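Long-range contact in agrin (Gallus gallus, PDB 1PZ7), which is a basal lamina protein that promotes acetylcholine-receptor clustering at neuromuscular junctions, its activity modulated by alternative splicing and calcium binding: residues A81-F86 with V99-V104. Sequence-based numbering, arbitrary orientation.
Sequences AIVDGF and VLRSTV
Arg101 reaches from strand 98-103 to the type I' beta turn formed by Val83 to Phe86, the hairpin link between strands 77-83 and 86-92. All three strands belong to one antiparallel sheet of the laminin G domain, and 98-103 is its outermost strand on this side. CG of Arg101 lies anti to the backbone N (chi1 -166°), and the chain stays extended to NE and delivers the guanidinium to the turn. It grips a single atom end-on: Arg101 NH1 lies 2.9 Å and Arg101 NH2 2.8 Å from Val83 O. That oxygen sits nearly in the guanidinium plane, but both bonds are bent, the N-H...O angle from NH2 being 145°. Val83 O also accepts the turn bond from Phe86 N, and three N-H groups therefore converge on it. Phe86 CB sits over one face of the guanidinium, offset toward its rim. The ring does not stack on it; the two planes are 69° apart, with Phe86 CD1 3.5 Å from Arg101 NH1. Atoms CD2 and CE2 of the Phe86 ring meet backbone oxygens where the chain turns its corner. Phe86 CD2 is 3.4 Å from Ser102 O, and Thr103 O approaches the ring edge near CE2. An ST turn lies at this corner, and Glu130 hydrogen-bonds to both Ser102 OG and Thr103 OG1. Within the turn, Ser102 OG accepts an almost straight bond from Val104 N at 3.1 Å.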
loop_
_atom_site.group_PDB
_atom_site.type_symbol
_atom_site.label_atom_id
_atom_site.label_comp_id
_atom_site.label_asym_id
_atom_site.label_seq_id
_atom_site.Cartn_x
_atom_site.Cartn_y
_atom_site.Cartn_z
ATOM N N ALA A 81 1.431 0.887 5.825
ATOM C CA ALA A 81 2.214 -0.009 6.660
ATOM C C ALA A 81 1.590 -0.091 8.027
ATOM O O ALA A 81 0.887 0.821 8.443
ATOM C CB ALA A 81 3.640 0.498 6.782
ATOM N N ILE A 82 1.849 -1.190 8.720
ATOM C CA ILE A 82 1.453 -1.323 10.107
ATOM C C ILE A 82 2.676 -0.884 10.889
ATOM O O ILE A 82 3.742 -1.473 10.739
ATOM C CB ILE A 82 1.092 -2.777 10.442
ATOM C CG1 ILE A 82 -0.051 -3.275 9.550
ATOM C CG2 ILE A 82 0.711 -2.894 11.914
ATOM C CD1 ILE A 82 -0.352 -4.763 9.708
ATOM N N VAL A 83 2.534 0.170 11.680
ATOM C CA VAL A 83 3.641 0.691 12.464
ATOM C C VAL A 83 3.200 0.741 13.910
ATOM O O VAL A 83 2.270 1.468 14.261
ATOM C CB VAL A 83 4.048 2.098 12.002
ATOM C CG1 VAL A 83 5.144 2.659 12.897
ATOM C CG2 VAL A 83 4.490 2.068 10.546
ATOM N N ASP A 84 3.874 -0.032 14.752
ATOM C CA ASP A 84 3.535 -0.109 16.165
ATOM C C ASP A 84 2.048 -0.419 16.379
ATOM O O ASP A 84 1.406 0.158 17.258
ATOM C CB ASP A 84 3.920 1.194 16.882
ATOM C CG ASP A 84 5.416 1.465 16.857
ATOM O OD1 ASP A 84 6.207 0.504 16.839
ATOM O OD2 ASP A 84 5.894 2.621 16.868
ATOM N N GLY A 85 1.507 -1.327 15.573
ATOM C CA GLY A 85 0.142 -1.800 15.751
ATOM C C GLY A 85 -0.980 -1.034 15.077
ATOM O O GLY A 85 -2.148 -1.411 15.210
ATOM N N PHE A 86 -0.640 0.027 14.355
ATOM C CA PHE A 86 -1.646 0.834 13.681
ATOM C C PHE A 86 -1.283 1.059 12.226
ATOM O O PHE A 86 -0.118 1.267 11.884
ATOM C CB PHE A 86 -1.801 2.180 14.390
ATOM C CG PHE A 86 -2.355 2.068 15.785
ATOM C CD1 PHE A 86 -1.506 1.963 16.876
ATOM C CD2 PHE A 86 -3.725 2.056 16.003
ATOM C CE1 PHE A 86 -2.012 1.852 18.157
ATOM C CE2 PHE A 86 -4.235 1.951 17.286
ATOM C CZ PHE A 86 -3.378 1.848 18.360
ATOM N N VAL A 99 2.668 11.804 7.347
ATOM C CA VAL A 99 2.184 10.540 7.876
ATOM C C VAL A 99 0.773 10.740 8.416
ATOM O O VAL A 99 0.512 11.697 9.154
ATOM C CB VAL A 99 3.075 10.025 9.023
ATOM C CG1 VAL A 99 2.445 8.820 9.697
ATOM C CG2 VAL A 99 4.453 9.687 8.508
ATOM N N LEU A 100 -0.131 9.848 8.024
ATOM C CA LEU A 100 -1.500 9.835 8.525
ATOM C C LEU A 100 -1.638 8.530 9.280
ATOM O O LEU A 100 -1.495 7.464 8.691
ATOM C CB LEU A 100 -2.506 9.898 7.380
ATOM C CG LEU A 100 -2.683 11.270 6.726
ATOM C CD1 LEU A 100 -1.473 11.689 5.938
ATOM C CD2 LEU A 100 -3.892 11.262 5.820
ATOM N N ARG A 101 -1.925 8.615 10.574
ATOM C CA ARG A 101 -1.955 7.441 11.434
ATOM C C ARG A 101 -3.341 7.114 11.966
ATOM O O ARG A 101 -4.011 7.954 12.572
ATOM C CB ARG A 101 -0.997 7.683 12.592
ATOM C CG ARG A 101 -0.643 6.475 13.394
ATOM C CD ARG A 101 0.588 6.715 14.246
ATOM N NE ARG A 101 0.774 5.672 15.237
ATOM C CZ ARG A 101 1.274 4.475 14.979
ATOM N NH1 ARG A 101 1.393 3.596 15.957
ATOM N NH2 ARG A 101 1.649 4.152 13.750
ATOM N N SER A 102 -3.759 5.877 11.720
ATOM C CA SER A 102 -5.052 5.368 12.150
ATOM C C SER A 102 -5.101 5.176 13.660
ATOM O O SER A 102 -4.065 5.039 14.316
ATOM C CB SER A 102 -5.314 4.023 11.461
ATOM O OG SER A 102 -6.461 3.373 11.977
ATOM N N THR A 103 -6.318 5.160 14.197
ATOM C CA THR A 103 -6.549 4.926 15.620
ATOM C C THR A 103 -7.083 3.525 15.904
ATOM O O THR A 103 -7.410 3.205 17.044
ATOM C CB THR A 103 -7.587 5.932 16.178
ATOM O OG1 THR A 103 -8.884 5.653 15.630
ATOM C CG2 THR A 103 -7.282 7.357 15.745
ATOM N N VAL A 104 -7.180 2.687 14.878
ATOM C CA VAL A 104 -7.763 1.359 15.029
ATOM C C VAL A 104 -6.713 0.264 15.162
ATOM O O VAL A 104 -5.943 0.036 14.243
ATOM C CB VAL A 104 -8.641 1.023 13.813
ATOM C CG1 VAL A 104 -9.197 -0.390 13.914
ATOM C CG2 VAL A 104 -9.762 2.039 13.676
#